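Local coordinates for protein cytochrome C3, A dimeric class III c-type cytochrome (Desulfovibrio gigas, PDB 1GYO) that carries four covalently attached c-type hemes per subunit of a disulfide-linked dimer and probably transfers electrons, as expected of class III cytochromes c, at residues Glu75-Cys80 / His84-Ala89; Thr10-Glu15 / Lys51-His56; His56-Arg59 / Ser63-Arg66. All blocks are in the same frame, centred on the assembly; numbering follows the deposited sequence.

Contact 1: Glu75-Cys80 / His84-Ala89. With HEC (heme c), chain E.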
loop_
_atom_site.group_PDB
_atom_site.type_symbol
_atom_site.label_atom_id
_atom_site.label_comp_id
_atom_site.label_asym_id
_atom_site.label_seq_id
_atom_site.Cartn_x
_atom_site.Cartn_y
_atom_site.Cartn_z
ATOM N N GLU A 75 -21.838 -2.008 -10.147
ATOM C CA GLU A 75 -21.327 -1.148 -11.218
ATOM C C GLU A 75 -20.115 -0.347 -10.761
ATOM O O GLU A 75 -19.283 0.088 -11.520
ATOM C CB GLU A 75 -22.360 -0.122 -11.702
ATOM C CG GLU A 75 -21.936 1.317 -11.556
ATOM C CD GLU A 75 -21.183 2.305 -12.375
ATOM O OE1 GLU A 75 -19.988 2.085 -12.741
ATOM O OE2 GLU A 75 -21.676 3.426 -12.698
ATOM N N SER A 76 -20.045 -0.102 -9.442
ATOM C CA SER A 76 -18.909 0.597 -8.904
ATOM C C SER A 76 -17.582 -0.037 -9.280
ATOM O O SER A 76 -17.420 -1.250 -9.124
ATOM C CB SER A 76 -19.008 0.600 -7.370
ATOM O OG SER A 76 -17.803 1.112 -6.810
ATOM N N GLU A 77 -16.632 0.766 -9.675
ATOM C CA GLU A 77 -15.300 0.266 -9.993
ATOM C C GLU A 77 -14.474 -0.088 -8.774
ATOM O O GLU A 77 -13.338 -0.541 -8.952
ATOM C CB GLU A 77 -14.557 1.297 -10.880
ATOM C CG GLU A 77 -15.265 1.474 -12.216
ATOM C CD GLU A 77 -14.556 2.426 -13.149
ATOM O OE1 GLU A 77 -13.319 2.518 -13.033
ATOM O OE2 GLU A 77 -15.240 3.048 -14.017
ATOM N N ILE A 78 -15.008 0.061 -7.570
ATOM C CA ILE A 78 -14.382 -0.510 -6.367
ATOM C C ILE A 78 -14.606 -2.004 -6.296
ATOM O O ILE A 78 -13.851 -2.741 -5.647
ATOM C CB ILE A 78 -14.901 0.189 -5.102
ATOM C CG1 ILE A 78 -14.691 1.716 -5.186
ATOM C CG2 ILE A 78 -14.276 -0.362 -3.853
ATOM C CD1 ILE A 78 -15.418 2.493 -4.086
ATOM N N SER A 79 -15.695 -2.497 -6.925
ATOM C CA SER A 79 -16.017 -3.907 -6.814
ATOM C C SER A 79 -15.198 -4.733 -7.840
ATOM O O SER A 79 -14.781 -4.242 -8.878
ATOM C CB SER A 79 -17.508 -4.208 -7.026
ATOM O OG SER A 79 -17.848 -4.208 -8.426
ATOM N N CYS A 80 -15.032 -5.997 -7.507
ATOM C CA CYS A 80 -14.310 -6.938 -8.356
ATOM C C CYS A 80 -14.868 -6.912 -9.767
ATOM O O CYS A 80 -14.150 -6.679 -10.759
ATOM C CB CYS A 80 -14.384 -8.357 -7.828
ATOM S SG CYS A 80 -14.152 -8.632 -6.084
ATOM N N HIS A 84 -13.434 -4.902 -13.342
ATOM C CA HIS A 84 -13.092 -5.689 -14.532
ATOM C C HIS A 84 -13.977 -5.292 -15.716
ATOM O O HIS A 84 -13.478 -5.154 -16.825
ATOM C CB HIS A 84 -13.219 -7.163 -14.222
ATOM C CG HIS A 84 -12.285 -7.701 -13.173
ATOM N ND1 HIS A 84 -12.491 -8.950 -12.636
ATOM C CD2 HIS A 84 -11.182 -7.213 -12.555
ATOM C CE1 HIS A 84 -11.549 -9.193 -11.725
ATOM N NE2 HIS A 84 -10.732 -8.180 -11.641
ATOM N N LYS A 85 -15.290 -5.093 -15.490
ATOM C CA LYS A 85 -16.134 -4.701 -16.622
ATOM C C LYS A 85 -15.721 -3.349 -17.175
ATOM O O LYS A 85 -15.714 -3.124 -18.407
ATOM C CB LYS A 85 -17.595 -4.702 -16.205
ATOM C CG LYS A 85 -18.236 -6.036 -16.070
ATOM C CD LYS A 85 -19.723 -6.097 -15.657
ATOM C CE LYS A 85 -20.583 -5.371 -16.668
ATOM N NZ LYS A 85 -22.030 -5.652 -16.334
ATOM N N ALA A 86 -15.391 -2.383 -16.319
ATOM C CA ALA A 86 -15.019 -1.062 -16.796
ATOM C C ALA A 86 -13.726 -1.109 -17.590
ATOM O O ALA A 86 -13.584 -0.427 -18.605
ATOM C CB ALA A 86 -14.859 -0.105 -15.625
ATOM N N MET A 87 -12.773 -1.909 -17.128
ATOM C CA MET A 87 -11.492 -2.029 -17.834
ATOM C C MET A 87 -11.696 -2.717 -19.164
ATOM O O MET A 87 -11.133 -2.313 -20.179
ATOM C CB MET A 87 -10.481 -2.788 -16.960
ATOM C CG MET A 87 -10.079 -1.978 -15.729
ATOM S SD MET A 87 -8.719 -2.696 -14.798
ATOM C CE MET A 87 -7.325 -2.312 -15.905
ATOM N N LYS A 88 -12.492 -3.772 -19.186
ATOM C CA LYS A 88 -12.778 -4.437 -20.451
ATOM C C LYS A 88 -13.425 -3.502 -21.458
ATOM O O LYS A 88 -13.110 -3.575 -22.673
ATOM C CB LYS A 88 -13.699 -5.636 -20.202
ATOM C CG LYS A 88 -13.972 -6.363 -21.537
ATOM C CD LYS A 88 -14.378 -7.785 -21.252
ATOM C CE LYS A 88 -14.230 -8.647 -22.506
ATOM N NZ LYS A 88 -14.942 -8.022 -23.661
ATOM N N ALA A 89 -14.304 -2.626 -21.012
ATOM C CA ALA A 89 -14.964 -1.663 -21.899
ATOM C C ALA A 89 -13.948 -0.703 -22.501
ATOM O O ALA A 89 -14.133 -0.163 -23.575
ATOM C CB ALA A 89 -16.045 -0.906 -21.131
HETATM FE FE HEC E . -9.139 -8.140 -10.414
HETATM C CHA HEC E . -7.060 -9.640 -12.625
HETATM C CHB HEC E . -10.100 -11.203 -9.260
HETATM C CHC HEC E . -10.873 -6.680 -7.967
HETATM C CHD HEC E . -8.303 -5.119 -11.644
HETATM N NA HEC E . -8.742 -10.045 -10.915
HETATM C C1A HEC E . -7.840 -10.490 -11.865
HETATM C C2A HEC E . -7.859 -11.930 -11.954
HETATM C C3A HEC E . -8.760 -12.369 -11.039
HETATM C C4A HEC E . -9.263 -11.208 -10.360
HETATM C CMA HEC E . -9.157 -13.792 -10.736
HETATM C CAA HEC E . -6.990 -12.743 -12.868
HETATM C CBA HEC E . -5.650 -13.094 -12.230
HETATM C CGA HEC E . -5.734 -14.176 -11.173
HETATM O O1A HEC E . -5.960 -15.337 -11.534
HETATM O O2A HEC E . -5.587 -13.846 -9.980
HETATM N NB HEC E . -10.230 -8.811 -8.885
HETATM C C1B HEC E . -10.530 -10.116 -8.535
HETATM C C2B HEC E . -11.348 -10.156 -7.348
HETATM C C3B HEC E . -11.551 -8.872 -6.964
HETATM C C4B HEC E . -10.872 -8.037 -7.929
HETATM C CMB HEC E . -11.828 -11.415 -6.683
HETATM C CAB HEC E . -12.360 -8.334 -5.813
HETATM C CBB HEC E . -11.995 -8.851 -4.445
HETATM N NC HEC E . -9.546 -6.271 -9.933
HETATM C C1C HEC E . -10.344 -5.830 -8.892
HETATM C C2C HEC E . -10.548 -4.403 -8.949
HETATM C C3C HEC E . -9.838 -3.955 -10.009
HETATM C C4C HEC E . -9.185 -5.115 -10.599
HETATM C CMC HEC E . -11.445 -3.649 -7.998
HETATM C CAC HEC E . -9.751 -2.581 -10.597
HETATM C CBC HEC E . -9.842 -1.393 -9.684
HETATM N ND HEC E . -7.960 -7.510 -11.879
HETATM C C1D HEC E . -7.662 -6.206 -12.210
HETATM C C2D HEC E . -6.606 -6.135 -13.186
HETATM C C3D HEC E . -6.272 -7.412 -13.482
HETATM C C4D HEC E . -7.092 -8.269 -12.668
HETATM C CMD HEC E . -6.025 -4.852 -13.730
HETATM C CAD HEC E . -5.266 -7.902 -14.494
HETATM C CBD HEC E . -3.908 -8.157 -13.882
HETATM C CGD HEC E . -2.865 -8.469 -14.964
HETATM O O1D HEC E . -2.815 -9.622 -15.394
HETATM O O2D HEC E . -2.173 -7.533 -15.387
#
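Cys80 and His84 meet through the backbone and through one heme. His84 N donates to Cys80 O at 3.2 Å, with an N-H...O angle of 167°, which is the i to i+4 bond of a helix. The same carbonyl oxygen also lies over one face of the imidazole, 3.2 Å above its plane and displaced toward the rim; its approach to ND1 has a poor angle and is no bond. Both residues then reach the heme: Cys80 SG is joined to the heme substituent carbon CAB at 1.8 Å, a thioether, while His84 NE2 binds the heme iron at 2.0 Å. His84 CG lies beside the backbone N (chi1 -64°), which keeps a ring face against Cys80 O while NE2 reaches the iron. His31 is the second axial ligand. Met87, bent at chi3 (74°), brings its CE to 3.6 Å from the heme methyl CMD. Across the segments, the extended Glu77 side chain sets its carboxylate end against Ala86, CD lying 3.6 Å from Ala86 CB.

The next shell positions these groups. His84 ND1 is hydrogen-bonded to Pro96 O, which restrains rotation of the ring about its bond to iron and would be expected to make the imidazole a stronger donor to the metal. Ser76-Ser79 forms a type I turn, reinforced by an ST turn in which Ile78 N donates to Ser76 OG at 3.1 Å. Ser79 occupies the N-cap position, its OG hydrogen-bonded to Gly82 N.

Through the Glu77-Ala86 packing and the Cys80-His84 bond, the loop that follows helix 68-72 folds back against the first turns of helix 80-89, which carries Cys80, Cys83 and His84 of the heme-binding motif.

Contact 2: Thr10-Glu15 / Lys51-His56. With HEC (heme c), chain D.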
loop_
_atom_site.group_PDB
_atom_site.type_symbol
_atom_site.label_atom_id
_atom_site.label_comp_id
_atom_site.label_asym_id
_atom_site.label_seq_id
_atom_site.Cartn_x
_atom_site.Cartn_y
_atom_site.Cartn_z
ATOM N N THR A 10 -14.544 -15.161 1.850
ATOM C CA THR A 10 -15.771 -15.972 2.040
ATOM C C THR A 10 -16.839 -15.144 2.756
ATOM O O THR A 10 -16.726 -13.914 2.812
ATOM C CB THR A 10 -15.430 -17.303 2.663
ATOM O OG1 THR A 10 -16.582 -18.199 2.662
ATOM C CG2 THR A 10 -14.970 -17.058 4.085
ATOM N N ALA A 11 -17.849 -15.794 3.262
ATOM C CA ALA A 11 -18.925 -15.128 3.957
ATOM C C ALA A 11 -18.381 -14.422 5.192
ATOM O O ALA A 11 -17.310 -14.748 5.719
ATOM C CB ALA A 11 -20.013 -16.135 4.330
ATOM N N PRO A 12 -19.130 -13.432 5.715
ATOM C CA PRO A 12 -18.679 -12.745 6.936
ATOM C C PRO A 12 -18.424 -13.721 8.070
ATOM O O PRO A 12 -19.119 -14.730 8.209
ATOM C CB PRO A 12 -19.893 -11.850 7.241
ATOM C CG PRO A 12 -20.506 -11.581 5.896
ATOM C CD PRO A 12 -20.406 -12.896 5.197
ATOM N N GLU A 13 -17.453 -13.365 8.898
ATOM C CA GLU A 13 -17.001 -14.189 10.005
ATOM C C GLU A 13 -18.157 -14.733 10.819
ATOM O O GLU A 13 -18.996 -13.905 11.181
ATOM C CB GLU A 13 -16.119 -13.361 10.952
ATOM C CG GLU A 13 -15.501 -14.151 12.095
ATOM C CD GLU A 13 -14.233 -14.829 11.644
ATOM O OE1 GLU A 13 -13.857 -15.885 12.187
ATOM O OE2 GLU A 13 -13.606 -14.280 10.705
ATOM N N GLY A 14 -18.216 -16.039 11.037
ATOM C CA GLY A 14 -19.243 -16.592 11.873
ATOM C C GLY A 14 -20.473 -17.006 11.097
ATOM O O GLY A 14 -21.323 -17.683 11.700
ATOM N N GLU A 15 -20.564 -16.608 9.830
ATOM C CA GLU A 15 -21.746 -16.928 9.035
ATOM C C GLU A 15 -21.448 -18.081 8.079
ATOM O O GLU A 15 -20.332 -18.412 7.719
ATOM C CB GLU A 15 -22.259 -15.723 8.228
ATOM C CG GLU A 15 -22.531 -14.544 9.198
ATOM C CD GLU A 15 -23.780 -14.751 10.034
ATOM O OE1 GLU A 15 -23.919 -14.165 11.137
ATOM O OE2 GLU A 15 -24.650 -15.516 9.577
ATOM N N LYS A 51 -10.922 -6.247 6.745
ATOM C CA LYS A 51 -11.699 -7.123 5.875
ATOM C C LYS A 51 -12.986 -6.417 5.475
ATOM O O LYS A 51 -13.608 -5.728 6.262
ATOM C CB LYS A 51 -12.049 -8.417 6.604
ATOM C CG LYS A 51 -10.780 -9.256 6.844
ATOM C CD LYS A 51 -11.180 -10.649 7.309
ATOM C CE LYS A 51 -9.996 -11.575 7.488
ATOM N NZ LYS A 51 -9.632 -12.435 6.328
ATOM N N CYS A 52 -13.357 -6.623 4.212
ATOM C CA CYS A 52 -14.469 -5.896 3.666
ATOM C C CYS A 52 -15.736 -6.160 4.478
ATOM O O CYS A 52 -16.515 -5.229 4.735
ATOM C CB CYS A 52 -14.670 -6.234 2.192
ATOM S SG CYS A 52 -13.184 -6.235 1.189
ATOM N N ALA A 53 -15.972 -7.401 4.859
ATOM C CA ALA A 53 -17.144 -7.780 5.588
ATOM C C ALA A 53 -17.143 -7.309 7.033
ATOM O O ALA A 53 -18.160 -7.479 7.705
ATOM C CB ALA A 53 -17.364 -9.283 5.588
ATOM N N ASP A 54 -16.104 -6.594 7.489
ATOM C CA ASP A 54 -16.248 -5.883 8.751
ATOM C C ASP A 54 -17.384 -4.880 8.636
ATOM O O ASP A 54 -18.022 -4.529 9.642
ATOM C CB ASP A 54 -14.983 -5.140 9.129
ATOM C CG ASP A 54 -13.846 -5.963 9.615
ATOM O OD1 ASP A 54 -13.930 -7.232 9.687
ATOM O OD2 ASP A 54 -12.829 -5.269 9.937
ATOM N N CYS A 55 -17.612 -4.398 7.414
ATOM C CA CYS A 55 -18.625 -3.397 7.115
ATOM C C CYS A 55 -19.690 -3.906 6.169
ATOM O O CYS A 55 -20.893 -3.693 6.382
ATOM C CB CYS A 55 -18.036 -2.128 6.493
ATOM S SG CYS A 55 -16.802 -1.403 7.615
ATOM N N HIS A 56 -19.269 -4.624 5.152
ATOM C CA HIS A 56 -20.172 -5.214 4.132
ATOM C C HIS A 56 -20.701 -6.541 4.628
ATOM O O HIS A 56 -20.299 -7.616 4.184
ATOM C CB HIS A 56 -19.390 -5.358 2.826
ATOM C CG HIS A 56 -19.072 -4.051 2.178
ATOM N ND1 HIS A 56 -19.961 -3.413 1.346
ATOM C CD2 HIS A 56 -17.999 -3.242 2.240
ATOM C CE1 HIS A 56 -19.431 -2.273 0.909
ATOM N NE2 HIS A 56 -18.217 -2.130 1.455
HETATM FE FE HEC D . -16.928 -0.667 1.055
HETATM C CHA HEC D . -19.246 1.159 -0.588
HETATM C CHB HEC D . -16.337 -2.447 -1.749
HETATM C CHC HEC D . -14.369 -2.282 2.599
HETATM C CHD HEC D . -17.767 0.787 3.960
HETATM N NA HEC D . -17.637 -0.641 -0.795
HETATM C C1A HEC D . -18.592 0.199 -1.323
HETATM C C2A HEC D . -18.825 -0.099 -2.712
HETATM C C3A HEC D . -18.029 -1.142 -3.038
HETATM C C4A HEC D . -17.270 -1.461 -1.853
HETATM C CMA HEC D . -17.932 -1.879 -4.344
HETATM C CAA HEC D . -19.818 0.614 -3.608
HETATM C CBA HEC D . -21.117 -0.187 -3.669
HETATM C CGA HEC D . -22.173 0.444 -4.537
HETATM O O1A HEC D . -22.867 -0.299 -5.266
HETATM O O2A HEC D . -22.377 1.675 -4.439
HETATM N NB HEC D . -15.588 -2.069 0.521
HETATM C C1B HEC D . -15.510 -2.728 -0.682
HETATM C C2B HEC D . -14.444 -3.704 -0.688
HETATM C C3B HEC D . -13.872 -3.651 0.543
HETATM C C4B HEC D . -14.577 -2.630 1.287
HETATM C CMB HEC D . -14.114 -4.591 -1.847
HETATM C CAB HEC D . -12.741 -4.471 1.083
HETATM C CBB HEC D . -11.472 -4.389 0.211
HETATM N NC HEC D . -16.200 -0.723 2.906
HETATM C C1C HEC D . -15.126 -1.449 3.382
HETATM C C2C HEC D . -14.938 -1.234 4.800
HETATM C C3C HEC D . -15.945 -0.420 5.206
HETATM C C4C HEC D . -16.703 -0.072 4.025
HETATM C CMC HEC D . -13.849 -1.882 5.624
HETATM C CAC HEC D . -16.271 0.033 6.598
HETATM C CBC HEC D . -15.148 0.738 7.344
HETATM N ND HEC D . -18.280 0.671 1.582
HETATM C C1D HEC D . -18.470 1.195 2.844
HETATM C C2D HEC D . -19.477 2.234 2.818
HETATM C C3D HEC D . -19.889 2.342 1.522
HETATM C C4D HEC D . -19.142 1.377 0.768
HETATM C CMD HEC D . -19.912 3.013 4.025
HETATM C CAD HEC D . -20.872 3.313 0.933
HETATM C CBD HEC D . -20.206 4.506 0.288
HETATM C CGD HEC D . -19.459 5.377 1.301
HETATM O O1D HEC D . -18.242 5.492 1.165
HETATM O O2D HEC D . -20.131 5.901 2.204
#
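The Ala53 methyl lies over one face of the Pro12 ring, toward its CA, CB and CG side, with Pro12 CG 3.9 Å from Ala53 CB. Ala53 directs its CB toward the proline, and the packing involves no polar bond between the segments. Pro12 CG also approaches His56 O, at 4.3 Å, placing the proline beside the backbone of a heme-binding turn.

Cys52, Cys55 and His56 all start with the side chain beside the backbone N (chi1 of His56 -70°), which sends all three to the heme. Cys52 SG and Cys55 SG are bonded to CAB and CAC, and His56 NE2 binds the iron at 2.0 Å, opposite His41. The imidazole stands edge-on to the porphyrin, its ND1 hydrogen-bonded to Gly67 O. Cys52 O accepts from both Cys55 N (3.0 Å) and His56 N (2.9 Å), a double grip that holds the Cys-X-X-Cys-His turn compact.

Pro12 also opens a type II turn, closed by Glu15 N to Pro12 O at 2.9 Å. The contact lays the loop after strand 6-9 on the heme-binding loop between helices 36-39 and 68-72, and Phe68 of the latter helix packs on Pro12 as well.

Contact 3: His56-Arg59 / Ser63-Arg66. With HEC (heme c), chain D.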
loop_
_atom_site.group_PDB
_atom_site.type_symbol
_atom_site.label_atom_id
_atom_site.label_comp_id
_atom_site.label_asym_id
_atom_site.label_seq_id
_atom_site.Cartn_x
_atom_site.Cartn_y
_atom_site.Cartn_z
ATOM N N HIS A 56 -19.269 -4.624 5.152
ATOM C CA HIS A 56 -20.172 -5.214 4.132
ATOM C C HIS A 56 -20.701 -6.541 4.628
ATOM O O HIS A 56 -20.299 -7.616 4.184
ATOM C CB HIS A 56 -19.390 -5.358 2.826
ATOM C CG HIS A 56 -19.072 -4.051 2.178
ATOM N ND1 HIS A 56 -19.961 -3.413 1.346
ATOM C CD2 HIS A 56 -17.999 -3.242 2.240
ATOM C CE1 HIS A 56 -19.431 -2.273 0.909
ATOM N NE2 HIS A 56 -18.217 -2.130 1.455
ATOM N N ILE A 57 -21.633 -6.459 5.576
ATOM C CA ILE A 57 -22.113 -7.593 6.300
ATOM C C ILE A 57 -23.482 -8.105 5.855
ATOM O O ILE A 57 -23.708 -9.299 5.930
ATOM C CB ILE A 57 -22.179 -7.292 7.810
ATOM C CG1 ILE A 57 -20.923 -6.740 8.391
ATOM C CG2 ILE A 57 -22.577 -8.570 8.589
ATOM C CD1 ILE A 57 -20.925 -6.951 9.908
ATOM N N ASP A 58 -24.369 -7.217 5.455
ATOM C CA ASP A 58 -25.747 -7.609 5.212
ATOM C C ASP A 58 -25.851 -8.555 4.019
ATOM O O ASP A 58 -25.312 -8.248 2.950
ATOM C CB ASP A 58 -26.603 -6.382 4.886
ATOM C CG ASP A 58 -27.988 -6.836 4.480
ATOM O OD1 ASP A 58 -28.647 -7.569 5.225
ATOM O OD2 ASP A 58 -28.444 -6.569 3.358
ATOM N N ARG A 59 -26.560 -9.637 4.154
ATOM C CA ARG A 59 -26.819 -10.601 3.088
ATOM C C ARG A 59 -28.305 -10.752 2.862
ATOM O O ARG A 59 -28.719 -11.677 2.151
ATOM C CB ARG A 59 -26.148 -11.937 3.438
ATOM C CG ARG A 59 -24.623 -11.800 3.419
ATOM C CD ARG A 59 -23.996 -12.969 4.140
ATOM N NE ARG A 59 -23.889 -14.154 3.294
ATOM C CZ ARG A 59 -23.649 -15.373 3.722
ATOM N NH1 ARG A 59 -23.573 -15.667 5.027
ATOM N NH2 ARG A 59 -23.499 -16.367 2.863
ATOM N N SER A 63 -28.699 -5.745 -3.130
ATOM C CA SER A 63 -28.916 -4.407 -3.620
ATOM C C SER A 63 -28.261 -3.345 -2.712
ATOM O O SER A 63 -27.808 -2.313 -3.208
ATOM C CB SER A 63 -30.418 -4.097 -3.727
ATOM O OG SER A 63 -30.934 -5.031 -4.726
ATOM N N TYR A 64 -28.269 -3.553 -1.410
ATOM C CA TYR A 64 -27.778 -2.519 -0.483
ATOM C C TYR A 64 -26.314 -2.239 -0.742
ATOM O O TYR A 64 -25.478 -3.152 -0.724
ATOM C CB TYR A 64 -27.947 -3.037 0.912
ATOM C CG TYR A 64 -27.643 -2.128 2.062
ATOM C CD1 TYR A 64 -27.904 -0.785 2.028
ATOM C CD2 TYR A 64 -27.075 -2.667 3.235
ATOM C CE1 TYR A 64 -27.618 0.062 3.107
ATOM C CE2 TYR A 64 -26.812 -1.852 4.315
ATOM C CZ TYR A 64 -27.083 -0.497 4.251
ATOM O OH TYR A 64 -26.807 0.310 5.331
ATOM N N GLU A 65 -25.987 -0.964 -1.001
ATOM C CA GLU A 65 -24.585 -0.609 -1.370
ATOM C C GLU A 65 -23.585 -0.890 -0.261
ATOM O O GLU A 65 -22.394 -1.086 -0.528
ATOM C CB GLU A 65 -24.539 0.861 -1.764
ATOM C CG GLU A 65 -25.449 1.125 -2.959
ATOM C CD GLU A 65 -26.884 1.552 -2.607
ATOM O OE1 GLU A 65 -27.440 1.309 -1.463
ATOM O OE2 GLU A 65 -27.375 2.138 -3.616
ATOM N N ARG A 66 -24.047 -0.918 0.975
ATOM C CA ARG A 66 -23.167 -1.191 2.119
ATOM C C ARG A 66 -23.169 -2.665 2.497
ATOM O O ARG A 66 -22.529 -3.047 3.475
ATOM C CB ARG A 66 -23.592 -0.340 3.321
ATOM C CG ARG A 66 -23.346 1.136 3.134
ATOM C CD ARG A 66 -23.696 1.933 4.353
ATOM N NE ARG A 66 -23.586 3.350 4.120
ATOM C CZ ARG A 66 -23.507 4.231 5.111
ATOM N NH1 ARG A 66 -23.402 5.536 4.853
ATOM N NH2 ARG A 66 -23.524 3.722 6.323
HETATM FE FE HEC D . -16.928 -0.667 1.055
HETATM C CHA HEC D . -19.246 1.159 -0.588
HETATM C CHB HEC D . -16.337 -2.447 -1.749
HETATM C CHC HEC D . -14.369 -2.282 2.599
HETATM C CHD HEC D . -17.767 0.787 3.960
HETATM N NA HEC D . -17.637 -0.641 -0.795
HETATM C C1A HEC D . -18.592 0.199 -1.323
HETATM C C2A HEC D . -18.825 -0.099 -2.712
HETATM C C3A HEC D . -18.029 -1.142 -3.038
HETATM C C4A HEC D . -17.270 -1.461 -1.853
HETATM C CMA HEC D . -17.932 -1.879 -4.344
HETATM C CAA HEC D . -19.818 0.614 -3.608
HETATM C CBA HEC D . -21.117 -0.187 -3.669
HETATM C CGA HEC D . -22.173 0.444 -4.537
HETATM O O1A HEC D . -22.867 -0.299 -5.266
HETATM O O2A HEC D . -22.377 1.675 -4.439
HETATM N NB HEC D . -15.588 -2.069 0.521
HETATM C C1B HEC D . -15.510 -2.728 -0.682
HETATM C C2B HEC D . -14.444 -3.704 -0.688
HETATM C C3B HEC D . -13.872 -3.651 0.543
HETATM C C4B HEC D . -14.577 -2.630 1.287
HETATM C CMB HEC D . -14.114 -4.591 -1.847
HETATM C CAB HEC D . -12.741 -4.471 1.083
HETATM C CBB HEC D . -11.472 -4.389 0.211
HETATM N NC HEC D . -16.200 -0.723 2.906
HETATM C C1C HEC D . -15.126 -1.449 3.382
HETATM C C2C HEC D . -14.938 -1.234 4.800
HETATM C C3C HEC D . -15.945 -0.420 5.206
HETATM C C4C HEC D . -16.703 -0.072 4.025
HETATM C CMC HEC D . -13.849 -1.882 5.624
HETATM C CAC HEC D . -16.271 0.033 6.598
HETATM C CBC HEC D . -15.148 0.738 7.344
HETATM N ND HEC D . -18.280 0.671 1.582
HETATM C C1D HEC D . -18.470 1.195 2.844
HETATM C C2D HEC D . -19.477 2.234 2.818
HETATM C C3D HEC D . -19.889 2.342 1.522
HETATM C C4D HEC D . -19.142 1.377 0.768
HETATM C CMD HEC D . -19.912 3.013 4.025
HETATM C CAD HEC D . -20.872 3.313 0.933
HETATM C CBD HEC D . -20.206 4.506 0.288
HETATM C CGD HEC D . -19.459 5.377 1.301
HETATM O O1D HEC D . -18.242 5.492 1.165
HETATM O O2D HEC D . -20.131 5.901 2.204
HETATM O O HOH W 1 -23.973 -4.349 5.539
#
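His56 and Arg66 bring their backbones to 5.4 Å between CA atoms, and a nearly linear CA-H...O contact joins them: His56 CA lies 3.3 Å from Arg66 O, with 174° at the hydrogen. One water extends this link. It accepts from Asp58 N at 2.9 Å and donates to Arg66 O at 2.8 Å, so the Arg66 carbonyl is shared between the water and the CA-H group.

The imidazole of His56 is approached at its edge, in the ring plane, by Glu65 O, 3.5 Å from CE1. That carbonyl oxygen is buried by the contact and has no hydrogen-bonding partner in the model, so the polarised C-H of the ring may offer it modest electrostatic compensation.

Farther out, Asp58 and Tyr64 cross at about a right angle. Asp58 CB meets the edge of the phenol ring 4.1 Å from CD2, while the carboxylate and ring planes are turned 68° apart; Asp58 OD1 is itself bonded to Asp60 N. Over one face of the Tyr64 ring sits Arg66 CB, offset toward the rim.

Arg66 then runs extended from CG to NE (chi3 -174°) and lays one guanidinium face over the heme methyl CMD, with NE 3.7 Å from that carbon. Glu65 touches the propionate of the adjacent pyrrole A by its aliphatic part, CG lying 3.5 Å from propionate oxygen O2A. Arg59 turns elsewhere and donates through NH2 to a propionate of another heme.

Such a stretch directly after a Cys-X-X-Cys-His motif, folding back to line the heme bound by that motif, fits the class III cytochrome c fold, in which short loops and covalent thioethers frame closely spaced bis-histidine hemes.

How the contacts relate
Contacts 2 and 3 share His56 and the same heme, and their centres are about 10 Å apart; contact 1 binds a different heme, though its Ser76, Ile78 and Ser79 also line that of contacts 2 and 3, and its centre is about 22 Å from contact 2 and 18 Å from contact 3. Contact 2 is buried and apolar across its segments, whereas contact 3 lies at the surface and relies on a water, a CA-H...O approach and largely exposed side chains. Contact 1, partly buried, is the one that includes a regular helix and a direct backbone hydrogen bond between its segments. Arg59 couples contacts 2 and 3 by packing: its CD lies 3.7 Å from Pro12 CD.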